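Local coordinates for uncharacterized protein (Clostridium sporogenes, PDB 4Q0Y) that is of unknown function but adopts a hot-dog, thioesterase-like fold, which suggests without proving a relationship to thioester-hydrolysing enzymes, at residues S37-I42 and I72-K77; V41-L46 and G87-Y92; L91-G96 and N121-I126; V95-S98 and S102-I105. All coordinates share one frame; numbering follows the deposited sequence.

Contact 1 (S37-I42 and I72-K77); sequences SKFKVI and IQPNLK
F39, on helix 33-44, and P74, on strand 68-80, mark the nearest approach of the two backbones, with their CA atoms 8.9 Å apart. F39 is the one residue of 37-42 that touches 72-77. Its CG stands anti to the backbone N (chi1 -163°), which sends the ring out from the helix to the sheet. The far end of the ring meets I72, with F39 CZ 3.6 Å from I72 CD1. I72 reaches out from the opposite direction, and its methyl comes obliquely to the ring. P74 lies near the plane of the ring, at its edge, where P74 CG is 4.2 Å from F39 CE2. L8 and I11 of strand 4-15 also touch F39. The ring thus links the helix to two neighbouring strands, as suits a hot-dog-like fold, where a helix packs on an antiparallel sheet. Elsewhere on the helix, K40 NZ bonds S6 O and also E4 OE1 of the second subunit. The contact itself is wholly apolar and buried, with no hydrogen bond across it. Its hold therefore comes from shape and exclusion of water, not from directional bonds.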
loop_
_atom_site.group_PDB
_atom_site.type_symbol
_atom_site.label_atom_id
_atom_site.label_comp_id
_atom_site.label_asym_id
_atom_site.label_seq_id
_atom_site.Cartn_x
_atom_site.Cartn_y
_atom_site.Cartn_z
ATOM N N SER B 37 -5.266 -4.746 3.556
ATOM C CA SER B 37 -4.102 -3.867 3.304
ATOM C C SER B 37 -3.832 -3.714 1.799
ATOM O O SER B 37 -3.667 -2.599 1.316
ATOM C CB SER B 37 -2.852 -4.409 4.015
ATOM O OG SER B 37 -1.628 -3.781 3.614
ATOM N N LYS B 38 -3.863 -4.833 1.063
ATOM C CA LYS B 38 -3.685 -4.777 -0.389
ATOM C C LYS B 38 -4.792 -3.973 -1.101
ATOM O O LYS B 38 -4.500 -3.152 -2.006
ATOM C CB LYS B 38 -3.578 -6.170 -0.980
ATOM C CG LYS B 38 -2.301 -6.899 -0.631
ATOM C CD LYS B 38 -2.426 -8.369 -0.983
ATOM C CE LYS B 38 -1.206 -9.170 -0.670
ATOM N NZ LYS B 38 -1.367 -10.612 -1.035
ATOM N N PHE B 39 -6.036 -4.125 -0.661
ATOM C CA PHE B 39 -7.150 -3.343 -1.259
ATOM C C PHE B 39 -7.041 -1.851 -0.926
ATOM O O PHE B 39 -7.299 -1.002 -1.783
ATOM C CB PHE B 39 -8.505 -3.872 -0.848
ATOM C CG PHE B 39 -9.624 -3.385 -1.737
ATOM C CD1 PHE B 39 -9.690 -3.816 -3.055
ATOM C CD2 PHE B 39 -10.534 -2.444 -1.292
ATOM C CE1 PHE B 39 -10.691 -3.340 -3.899
ATOM C CE2 PHE B 39 -11.552 -1.974 -2.116
ATOM C CZ PHE B 39 -11.625 -2.421 -3.422
ATOM N N LYS B 40 -6.613 -1.533 0.292
ATOM C CA LYS B 40 -6.372 -0.128 0.693
ATOM C C LYS B 40 -5.405 0.552 -0.268
ATOM O O LYS B 40 -5.641 1.680 -0.702
ATOM C CB LYS B 40 -5.821 -0.031 2.121
ATOM C CG LYS B 40 -5.634 1.406 2.610
ATOM C CD LYS B 40 -4.952 1.463 3.979
ATOM C CE LYS B 40 -3.545 2.003 3.920
ATOM N NZ LYS B 40 -2.967 2.203 5.277
ATOM N N VAL B 41 -4.292 -0.121 -0.544
ATOM C CA VAL B 41 -3.239 0.428 -1.385
ATOM C C VAL B 41 -3.792 0.760 -2.783
ATOM O O VAL B 41 -3.554 1.853 -3.297
ATOM C CB VAL B 41 -2.021 -0.512 -1.451
ATOM C CG1 VAL B 41 -1.052 -0.116 -2.557
ATOM C CG2 VAL B 41 -1.305 -0.510 -0.091
ATOM N N ILE B 42 -4.571 -0.164 -3.357
ATOM C CA ILE B 42 -5.239 0.088 -4.652
ATOM C C ILE B 42 -6.161 1.309 -4.569
ATOM O O ILE B 42 -6.048 2.218 -5.409
ATOM C CB ILE B 42 -6.029 -1.147 -5.141
ATOM C CG1 ILE B 42 -5.029 -2.227 -5.547
ATOM C CG2 ILE B 42 -6.988 -0.772 -6.289
ATOM C CD1 ILE B 42 -5.646 -3.590 -5.754
ATOM N N ILE B 72 -19.234 -4.636 -3.758
ATOM C CA ILE B 72 -18.481 -4.621 -2.527
ATOM C C ILE B 72 -18.621 -3.306 -1.780
ATOM O O ILE B 72 -18.766 -2.226 -2.372
ATOM C CB ILE B 72 -16.975 -4.949 -2.747
ATOM C CG1 ILE B 72 -16.288 -3.884 -3.634
ATOM C CG2 ILE B 72 -16.826 -6.329 -3.361
ATOM C CD1 ILE B 72 -14.781 -4.050 -3.728
ATOM N N GLN B 73 -18.570 -3.433 -0.448
ATOM C CA GLN B 73 -18.653 -2.313 0.480
ATOM C C GLN B 73 -17.435 -2.388 1.385
ATOM O O GLN B 73 -17.482 -3.075 2.420
ATOM C CB GLN B 73 -19.951 -2.357 1.279
ATOM C CG GLN B 73 -20.105 -1.194 2.270
ATOM C CD GLN B 73 -21.335 -1.343 3.146
ATOM O OE1 GLN B 73 -22.418 -1.734 2.678
ATOM N NE2 GLN B 73 -21.173 -1.064 4.426
ATOM N N PRO B 74 -16.343 -1.696 1.010
ATOM C CA PRO B 74 -15.222 -1.562 1.933
ATOM C C PRO B 74 -15.600 -0.608 3.056
ATOM O O PRO B 74 -16.108 0.498 2.786
ATOM C CB PRO B 74 -14.093 -0.972 1.068
ATOM C CG PRO B 74 -14.778 -0.315 -0.059
ATOM C CD PRO B 74 -16.013 -1.143 -0.325
ATOM N N ASN B 75 -15.397 -1.062 4.287
ATOM C CA ASN B 75 -15.660 -0.307 5.487
ATOM C C ASN B 75 -14.325 0.185 5.997
ATOM O O ASN B 75 -13.392 -0.602 6.170
ATOM C CB ASN B 75 -16.361 -1.194 6.510
ATOM C CG ASN B 75 -17.701 -1.650 6.009
ATOM O OD1 ASN B 75 -18.563 -0.826 5.715
ATOM N ND2 ASN B 75 -17.855 -2.944 5.816
ATOM N N LEU B 76 -14.213 1.492 6.176
ATOM C CA LEU B 76 -12.917 2.109 6.326
ATOM C C LEU B 76 -12.867 3.278 7.279
ATOM O O LEU B 76 -13.899 3.813 7.709
ATOM C CB LEU B 76 -12.415 2.515 4.942
ATOM C CG LEU B 76 -13.324 3.462 4.141
ATOM C CD1 LEU B 76 -13.168 4.918 4.537
ATOM C CD2 LEU B 76 -13.067 3.247 2.652
ATOM N N LYS B 77 -11.647 3.674 7.576
ATOM C CA LYS B 77 -11.360 4.933 8.289
ATOM C C LYS B 77 -10.545 5.786 7.362
ATOM O O LYS B 77 -9.687 5.247 6.644
ATOM C CB LYS B 77 -10.584 4.709 9.581
ATOM C CG LYS B 77 -11.391 3.908 10.556
ATOM C CD LYS B 77 -10.710 3.633 11.876
ATOM C CE LYS B 77 -11.702 2.818 12.718
ATOM N NZ LYS B 77 -12.654 3.682 13.483
#

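Contact 2 (V41-L46 and G87-Y92); sequences VIMNSL and GYFLLY
M43, a selenomethionine, reaches from helix 33-44 to F89 and L91 on strand 83-95. All contacts across the pair are apolar. The M43 chain does not run straight out. It bends at chi2 (-61°) and again at chi3 (-62°), and this turns its end so that it touches both partners. Its methyl meets F89: M43 CE is 3.6 Å from F89 CD2 and 3.8 Å from F89 CE2. It comes to the ring obliquely, near these two atoms, as the two side chains slide past each other in opposite directions. L91 meets M43 tip to tip. L91 CD1 is 4.0 Å from M43 SE and equally far from M43 CE.

The arrangement fits the hot-dog fold, in which an antiparallel sheet curls round a central helix. F89 lies in the short break of strand 83-95, yet its backbone still bonds P74 on the neighbouring strand. F106, on the neighbouring strand 102-106, packs edge-to-face with F89 and also touches M43 and L91. I5 of strand 4-15 touches both M43 and F89.

The polar interactions stay within segment 41-46 or leave the contact. S45 N bonds I42 O at 3.0 Å, a span of three residues. The hydroxyl of S45 turns back to the same region: S45 OG is 2.9 Å from V41 O and 3.1 Å from I42 O. N44 ND2 bonds I5 O, tying this end of the helix to strand 4-15.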
loop_
_atom_site.group_PDB
_atom_site.type_symbol
_atom_site.label_atom_id
_atom_site.label_comp_id
_atom_site.label_asym_id
_atom_site.label_seq_id
_atom_site.Cartn_x
_atom_site.Cartn_y
_atom_site.Cartn_z
ATOM N N VAL B 41 -4.292 -0.121 -0.544
ATOM C CA VAL B 41 -3.239 0.428 -1.385
ATOM C C VAL B 41 -3.792 0.760 -2.783
ATOM O O VAL B 41 -3.554 1.853 -3.297
ATOM C CB VAL B 41 -2.021 -0.512 -1.451
ATOM C CG1 VAL B 41 -1.052 -0.116 -2.557
ATOM C CG2 VAL B 41 -1.305 -0.510 -0.091
ATOM N N ILE B 42 -4.571 -0.164 -3.357
ATOM C CA ILE B 42 -5.239 0.088 -4.652
ATOM C C ILE B 42 -6.161 1.309 -4.569
ATOM O O ILE B 42 -6.048 2.218 -5.409
ATOM C CB ILE B 42 -6.029 -1.147 -5.141
ATOM C CG1 ILE B 42 -5.029 -2.227 -5.547
ATOM C CG2 ILE B 42 -6.988 -0.772 -6.289
ATOM C CD1 ILE B 42 -5.646 -3.590 -5.754
HETATM N N MSE B 43 -7.021 1.350 -3.547
HETATM C CA MSE B 43 -7.998 2.439 -3.389
HETATM C C MSE B 43 -7.326 3.792 -3.221
HETATM O O MSE B 43 -7.821 4.793 -3.756
HETATM C CB MSE B 43 -8.999 2.190 -2.265
HETATM C CG MSE B 43 -9.917 0.988 -2.527
HETATM SE SE MSE B 43 -11.034 1.204 -4.141
HETATM C CE MSE B 43 -12.017 2.791 -3.511
ATOM N N ASN B 44 -6.200 3.842 -2.506
ATOM C CA ASN B 44 -5.431 5.095 -2.358
ATOM C C ASN B 44 -4.567 5.482 -3.573
ATOM O O ASN B 44 -3.988 6.569 -3.579
ATOM C CB ASN B 44 -4.531 5.052 -1.121
ATOM C CG ASN B 44 -5.287 5.295 0.169
ATOM O OD1 ASN B 44 -6.337 5.946 0.182
ATOM N ND2 ASN B 44 -4.709 4.870 1.261
ATOM N N SER B 45 -4.451 4.596 -4.558
ATOM C CA SER B 45 -3.611 4.839 -5.714
ATOM C C SER B 45 -4.390 4.954 -7.032
ATOM O O SER B 45 -3.756 5.054 -8.098
ATOM C CB SER B 45 -2.527 3.766 -5.758
ATOM O OG SER B 45 -3.057 2.539 -6.121
ATOM N N LEU B 46 -5.718 5.096 -6.963
ATOM C CA LEU B 46 -6.550 5.168 -8.179
ATOM C C LEU B 46 -6.173 6.305 -9.119
ATOM O O LEU B 46 -6.194 6.110 -10.325
ATOM C CB LEU B 46 -8.042 5.289 -7.843
ATOM C CG LEU B 46 -8.658 4.155 -7.035
ATOM C CD1 LEU B 46 -10.081 4.534 -6.628
ATOM C CD2 LEU B 46 -8.619 2.861 -7.810
ATOM N N GLY B 87 -16.123 5.650 7.360
ATOM C CA GLY B 87 -16.797 5.769 6.085
ATOM C C GLY B 87 -16.895 4.433 5.377
ATOM O O GLY B 87 -16.531 3.390 5.916
ATOM N N TYR B 88 -17.365 4.498 4.137
ATOM C CA TYR B 88 -17.435 3.346 3.259
ATOM C C TYR B 88 -17.596 3.792 1.819
ATOM O O TYR B 88 -17.900 4.973 1.539
ATOM C CB TYR B 88 -18.596 2.409 3.642
ATOM C CG TYR B 88 -19.959 3.035 3.536
ATOM C CD1 TYR B 88 -20.511 3.781 4.597
ATOM C CD2 TYR B 88 -20.691 2.935 2.343
ATOM C CE1 TYR B 88 -21.753 4.392 4.473
ATOM C CE2 TYR B 88 -21.956 3.529 2.228
ATOM C CZ TYR B 88 -22.467 4.257 3.285
ATOM O OH TYR B 88 -23.684 4.841 3.159
ATOM N N PHE B 89 -17.379 2.846 0.918
ATOM C CA PHE B 89 -17.702 3.017 -0.503
ATOM C C PHE B 89 -18.650 1.905 -0.913
ATOM O O PHE B 89 -18.687 0.844 -0.293
ATOM C CB PHE B 89 -16.474 2.972 -1.416
ATOM C CG PHE B 89 -15.543 4.129 -1.251
ATOM C CD1 PHE B 89 -15.965 5.422 -1.536
ATOM C CD2 PHE B 89 -14.229 3.920 -0.846
ATOM C CE1 PHE B 89 -15.098 6.506 -1.375
ATOM C CE2 PHE B 89 -13.360 4.997 -0.686
ATOM C CZ PHE B 89 -13.794 6.285 -0.939
ATOM N N LEU B 90 -19.445 2.168 -1.945
ATOM C CA LEU B 90 -20.273 1.164 -2.600
ATOM C C LEU B 90 -19.711 1.047 -4.019
ATOM O O LEU B 90 -19.765 2.008 -4.791
ATOM C CB LEU B 90 -21.735 1.586 -2.627
ATOM C CG LEU B 90 -22.373 1.810 -1.245
ATOM C CD1 LEU B 90 -23.797 2.284 -1.400
ATOM C CD2 LEU B 90 -22.305 0.541 -0.408
ATOM N N LEU B 91 -19.113 -0.105 -4.314
ATOM C CA LEU B 91 -18.411 -0.329 -5.572
ATOM C C LEU B 91 -18.958 -1.538 -6.298
ATOM O O LEU B 91 -19.391 -2.501 -5.681
ATOM C CB LEU B 91 -16.929 -0.539 -5.320
ATOM C CG LEU B 91 -16.199 0.466 -4.423
ATOM C CD1 LEU B 91 -14.788 -0.032 -4.165
ATOM C CD2 LEU B 91 -16.185 1.831 -5.078
ATOM N N TYR B 92 -18.881 -1.492 -7.630
ATOM C CA TYR B 92 -19.004 -2.697 -8.478
ATOM C C TYR B 92 -17.589 -3.037 -8.903
ATOM O O TYR B 92 -16.850 -2.152 -9.348
ATOM C CB TYR B 92 -19.894 -2.468 -9.716
ATOM C CG TYR B 92 -21.167 -1.648 -9.479
ATOM C CD1 TYR B 92 -21.947 -1.802 -8.308
ATOM C CD2 TYR B 92 -21.631 -0.775 -10.457
ATOM C CE1 TYR B 92 -23.102 -1.059 -8.103
ATOM C CE2 TYR B 92 -22.791 -0.025 -10.261
ATOM C CZ TYR B 92 -23.517 -0.167 -9.081
ATOM O OH TYR B 92 -24.668 0.550 -8.886
#

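Contact 3 (L91-G96 and N121-I126); sequences LYILVG and NILKEI
V95 holds CG1 anti to its backbone nitrogen (chi1 -179°), and this points that methyl at L123 and K124 of helix 117-126. I93, two residues back on the same side of the strand, has CG1 in the like position (chi1 -166°) and extends CD1 to the same helix. V95 CG1 sits 3.7 Å from L123 CB and 3.8 Å from K124 CG. It thus touches two successive helix residues near their backbones. The other methyl, V95 CG2, also approaches L123 CB, at 4.1 Å. The far branch of L123 turns to I93, with L123 CD2 3.9 Å from I93 CD1. The axes of strand 91-95 and helix 121-126 pass 9.4 Å apart and cross steeply, at -111°. L123 also touches F39 and I42, so it meets both the strand and helix 33-44. E125, farther round, pairs with K38 of that helix in a salt bridge. Across the contact there is no hydrogen bond. Branched apolar groups seat the helix against the strand, while K124 lends only its aliphatic stem and carries its charge beyond the packed zone.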
loop_
_atom_site.group_PDB
_atom_site.type_symbol
_atom_site.label_atom_id
_atom_site.label_comp_id
_atom_site.label_asym_id
_atom_site.label_seq_id
_atom_site.Cartn_x
_atom_site.Cartn_y
_atom_site.Cartn_z
ATOM N N LEU B 91 -19.113 -0.105 -4.314
ATOM C CA LEU B 91 -18.411 -0.329 -5.572
ATOM C C LEU B 91 -18.958 -1.538 -6.298
ATOM O O LEU B 91 -19.391 -2.501 -5.681
ATOM C CB LEU B 91 -16.929 -0.539 -5.320
ATOM C CG LEU B 91 -16.199 0.466 -4.423
ATOM C CD1 LEU B 91 -14.788 -0.032 -4.165
ATOM C CD2 LEU B 91 -16.185 1.831 -5.078
ATOM N N TYR B 92 -18.881 -1.492 -7.630
ATOM C CA TYR B 92 -19.004 -2.697 -8.478
ATOM C C TYR B 92 -17.589 -3.037 -8.903
ATOM O O TYR B 92 -16.850 -2.152 -9.348
ATOM C CB TYR B 92 -19.894 -2.468 -9.716
ATOM C CG TYR B 92 -21.167 -1.648 -9.479
ATOM C CD1 TYR B 92 -21.947 -1.802 -8.308
ATOM C CD2 TYR B 92 -21.631 -0.775 -10.457
ATOM C CE1 TYR B 92 -23.102 -1.059 -8.103
ATOM C CE2 TYR B 92 -22.791 -0.025 -10.261
ATOM C CZ TYR B 92 -23.517 -0.167 -9.081
ATOM O OH TYR B 92 -24.668 0.550 -8.886
ATOM N N ILE B 93 -17.208 -4.309 -8.793
ATOM C CA ILE B 93 -15.854 -4.717 -9.177
ATOM C C ILE B 93 -15.917 -5.881 -10.151
ATOM O O ILE B 93 -16.700 -6.805 -9.944
ATOM C CB ILE B 93 -14.959 -4.979 -7.936
ATOM C CG1 ILE B 93 -13.497 -5.060 -8.341
ATOM C CG2 ILE B 93 -15.386 -6.230 -7.175
ATOM C CD1 ILE B 93 -12.544 -4.727 -7.213
ATOM N N LEU B 94 -15.138 -5.765 -11.239
ATOM C CA LEU B 94 -15.047 -6.778 -12.289
ATOM C C LEU B 94 -13.573 -7.120 -12.406
ATOM O O LEU B 94 -12.775 -6.276 -12.813
ATOM C CB LEU B 94 -15.582 -6.205 -13.589
ATOM C CG LEU B 94 -17.036 -5.762 -13.582
ATOM C CD1 LEU B 94 -17.337 -4.977 -14.859
ATOM C CD2 LEU B 94 -17.963 -6.954 -13.428
ATOM N N VAL B 95 -13.203 -8.336 -12.007
ATOM C CA VAL B 95 -11.797 -8.727 -11.850
ATOM C C VAL B 95 -11.394 -9.762 -12.894
ATOM O O VAL B 95 -11.942 -10.871 -12.900
ATOM C CB VAL B 95 -11.496 -9.307 -10.443
ATOM C CG1 VAL B 95 -10.019 -9.687 -10.283
ATOM C CG2 VAL B 95 -11.910 -8.337 -9.350
ATOM N N GLY B 96 -10.408 -9.421 -13.726
ATOM C CA GLY B 96 -9.778 -10.374 -14.606
ATOM C C GLY B 96 -10.550 -10.781 -15.835
ATOM O O GLY B 96 -11.130 -11.877 -15.886
ATOM N N ASN B 121 -3.828 -9.109 -10.632
ATOM C CA ASN B 121 -3.235 -10.229 -9.899
ATOM C C ASN B 121 -3.447 -10.055 -8.380
ATOM O O ASN B 121 -3.825 -11.005 -7.673
ATOM C CB ASN B 121 -1.748 -10.387 -10.284
ATOM C CG ASN B 121 -1.546 -10.813 -11.750
ATOM O OD1 ASN B 121 -2.464 -11.287 -12.431
ATOM N ND2 ASN B 121 -0.334 -10.633 -12.237
ATOM N N ILE B 122 -3.284 -8.820 -7.903
ATOM C CA ILE B 122 -3.534 -8.481 -6.489
ATOM C C ILE B 122 -5.036 -8.660 -6.155
ATOM O O ILE B 122 -5.377 -9.237 -5.123
ATOM C CB ILE B 122 -3.033 -7.059 -6.141
ATOM C CG1 ILE B 122 -1.510 -6.980 -6.288
ATOM C CG2 ILE B 122 -3.462 -6.638 -4.731
ATOM C CD1 ILE B 122 -0.985 -5.563 -6.375
ATOM N N LEU B 123 -5.920 -8.163 -7.022
ATOM C CA LEU B 123 -7.365 -8.316 -6.825
ATOM C C LEU B 123 -7.803 -9.770 -6.785
ATOM O O LEU B 123 -8.649 -10.133 -5.963
ATOM C CB LEU B 123 -8.160 -7.553 -7.878
ATOM C CG LEU B 123 -8.071 -6.027 -7.759
ATOM C CD1 LEU B 123 -8.628 -5.401 -9.029
ATOM C CD2 LEU B 123 -8.791 -5.505 -6.531
ATOM N N LYS B 124 -7.189 -10.598 -7.639
ATOM C CA LYS B 124 -7.411 -12.055 -7.596
ATOM C C LYS B 124 -7.027 -12.681 -6.253
ATOM O O LYS B 124 -7.742 -13.550 -5.766
ATOM C CB LYS B 124 -6.739 -12.769 -8.771
ATOM C CG LYS B 124 -7.447 -12.451 -10.088
ATOM C CD LYS B 124 -6.681 -12.826 -11.345
ATOM C CE LYS B 124 -6.414 -14.309 -11.456
ATOM N NZ LYS B 124 -5.761 -14.611 -12.768
ATOM N N GLU B 125 -5.945 -12.193 -5.634
ATOM C CA GLU B 125 -5.557 -12.636 -4.288
ATOM C C GLU B 125 -6.597 -12.223 -3.235
ATOM O O GLU B 125 -6.963 -13.031 -2.362
ATOM C CB GLU B 125 -4.168 -12.124 -3.879
ATOM C CG GLU B 125 -3.050 -12.724 -4.712
ATOM C CD GLU B 125 -1.717 -12.002 -4.606
ATOM O OE1 GLU B 125 -1.576 -11.037 -3.823
ATOM O OE2 GLU B 125 -0.815 -12.399 -5.372
ATOM N N ILE B 126 -7.046 -10.977 -3.317
ATOM C CA ILE B 126 -8.010 -10.419 -2.353
ATOM C C ILE B 126 -9.371 -11.143 -2.405
ATOM O O ILE B 126 -9.955 -11.456 -1.334
ATOM C CB ILE B 126 -8.248 -8.912 -2.573
ATOM C CG1 ILE B 126 -6.961 -8.142 -2.293
ATOM C CG2 ILE B 126 -9.399 -8.378 -1.710
ATOM C CD1 ILE B 126 -6.922 -6.774 -2.942
#

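Contact 4 (V95-S98 and S102-I105); sequences VGDS and SYII
V95 and S102 mark the nearest approach of the two segments, their CA atoms 4.5 Å apart. Strands 83-95 and 102-106 are antiparallel neighbours joined by a short turn, a beta hairpin. Next to this point Y103 pairs through its backbone with L94. At G96 the chain takes a positive phi of 76°, which glycine adopts readily.

The one hydrogen bond across the contact joins backbone to side chain. G96 N donates to S102 OG at 3.1 Å, with a somewhat bent N-H...O angle of 145°. S102 OG stands beside its own backbone N, anti to the carbonyl carbon, and from there it leans to the other segment. It also packs on V95, 3.4 Å from V95 CA and 3.8 Å from V95 CG1. The same hydroxyl bonds T120 OG1 of helix 117-126.

D97 lies farther along the turn. Its carboxylate comes to the edge of the Y103 ring, near the ring plane, with D97 OD2 4.0 Å from Y103 CE1. D97 OD2 also lies 4.2 Å from Y103 OH. The carboxylate and ring planes are 70° apart. D97 OD1 is engaged within the turn, by K101 N.

S102 OG is thus a junction of turn, strand and helix, with one role fixed as acceptor from G96 N. The approach of D97 OD2 to Y103 is long and is no hydrogen bond, so the bond from K101 N is probably the firmer hold on the carboxylate.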
loop_
_atom_site.group_PDB
_atom_site.type_symbol
_atom_site.label_atom_id
_atom_site.label_comp_id
_atom_site.label_asym_id
_atom_site.label_seq_id
_atom_site.Cartn_x
_atom_site.Cartn_y
_atom_site.Cartn_z
ATOM N N VAL B 95 -13.203 -8.336 -12.007
ATOM C CA VAL B 95 -11.797 -8.727 -11.850
ATOM C C VAL B 95 -11.394 -9.762 -12.894
ATOM O O VAL B 95 -11.942 -10.871 -12.900
ATOM C CB VAL B 95 -11.496 -9.307 -10.443
ATOM C CG1 VAL B 95 -10.019 -9.687 -10.283
ATOM C CG2 VAL B 95 -11.910 -8.337 -9.350
ATOM N N GLY B 96 -10.408 -9.421 -13.726
ATOM C CA GLY B 96 -9.778 -10.374 -14.606
ATOM C C GLY B 96 -10.550 -10.781 -15.835
ATOM O O GLY B 96 -11.130 -11.877 -15.886
ATOM N N ASP B 97 -10.534 -9.905 -16.837
ATOM C CA ASP B 97 -11.053 -10.249 -18.167
ATOM C C ASP B 97 -10.014 -11.044 -18.955
ATOM O O ASP B 97 -8.932 -11.350 -18.432
ATOM C CB ASP B 97 -11.599 -9.016 -18.912
ATOM C CG ASP B 97 -10.526 -8.006 -19.343
ATOM O OD1 ASP B 97 -9.299 -8.254 -19.275
ATOM O OD2 ASP B 97 -10.962 -6.928 -19.800
ATOM N N SER B 98 -10.331 -11.352 -20.210
ATOM C CA SER B 98 -9.426 -12.102 -21.088
ATOM C C SER B 98 -8.102 -11.371 -21.375
ATOM O O SER B 98 -7.138 -12.017 -21.728
ATOM C CB SER B 98 -10.125 -12.470 -22.400
ATOM O OG SER B 98 -10.397 -11.315 -23.178
ATOM N N SER B 102 -8.989 -5.290 -14.986
ATOM C CA SER B 102 -10.073 -5.215 -14.032
ATOM C C SER B 102 -10.684 -3.838 -14.029
ATOM O O SER B 102 -10.048 -2.891 -14.487
ATOM C CB SER B 102 -9.590 -5.567 -12.615
ATOM O OG SER B 102 -9.064 -6.879 -12.580
ATOM N N TYR B 103 -11.899 -3.737 -13.493
ATOM C CA TYR B 103 -12.642 -2.477 -13.405
ATOM C C TYR B 103 -13.224 -2.276 -12.014
ATOM O O TYR B 103 -13.729 -3.213 -11.411
ATOM C CB TYR B 103 -13.774 -2.441 -14.402
ATOM C CG TYR B 103 -13.296 -2.554 -15.833
ATOM C CD1 TYR B 103 -13.040 -3.802 -16.406
ATOM C CD2 TYR B 103 -13.057 -1.433 -16.590
ATOM C CE1 TYR B 103 -12.570 -3.912 -17.719
ATOM C CE2 TYR B 103 -12.601 -1.524 -17.911
ATOM C CZ TYR B 103 -12.363 -2.763 -18.463
ATOM O OH TYR B 103 -11.888 -2.840 -19.758
ATOM N N ILE B 104 -13.173 -1.024 -11.546
ATOM C CA ILE B 104 -13.855 -0.591 -10.326
ATOM C C ILE B 104 -14.799 0.554 -10.719
ATOM O O ILE B 104 -14.352 1.516 -11.342
ATOM C CB ILE B 104 -12.858 -0.117 -9.252
ATOM C CG1 ILE B 104 -12.018 -1.321 -8.783
ATOM C CG2 ILE B 104 -13.594 0.558 -8.080
ATOM C CD1 ILE B 104 -10.818 -0.959 -7.935
ATOM N N ILE B 105 -16.087 0.422 -10.388
ATOM C CA ILE B 105 -17.097 1.435 -10.684
ATOM C C ILE B 105 -17.681 1.901 -9.352
ATOM O O ILE B 105 -18.028 1.085 -8.517
ATOM C CB ILE B 105 -18.225 0.850 -11.571
ATOM C CG1 ILE B 105 -17.670 0.312 -12.903
ATOM C CG2 ILE B 105 -19.335 1.879 -11.815
ATOM C CD1 ILE B 105 -18.646 -0.592 -13.635
#

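From the N terminus, strands 4-15 and 26-30 precede helix 33-44, which opens two loops. Contact 1 closes the first when strand 68-80 arrives. Contact 2 starts on the same helix, sharing V41 and I42, and closes later on strand 83-95. The two spans cross, since contact 2 opens before contact 1 has closed. Contact 3 begins at L91 and Y92, where contact 2 ends, and closes on helix 117-126. Contact 4 is a short hairpin closure within the span of contact 3, with which it shares V95 and G96. Strand 83-95 serves contacts 2 and 3, and its V95 also serves contact 4. Both helices therefore rest on it, and I42 meets L123 where they touch.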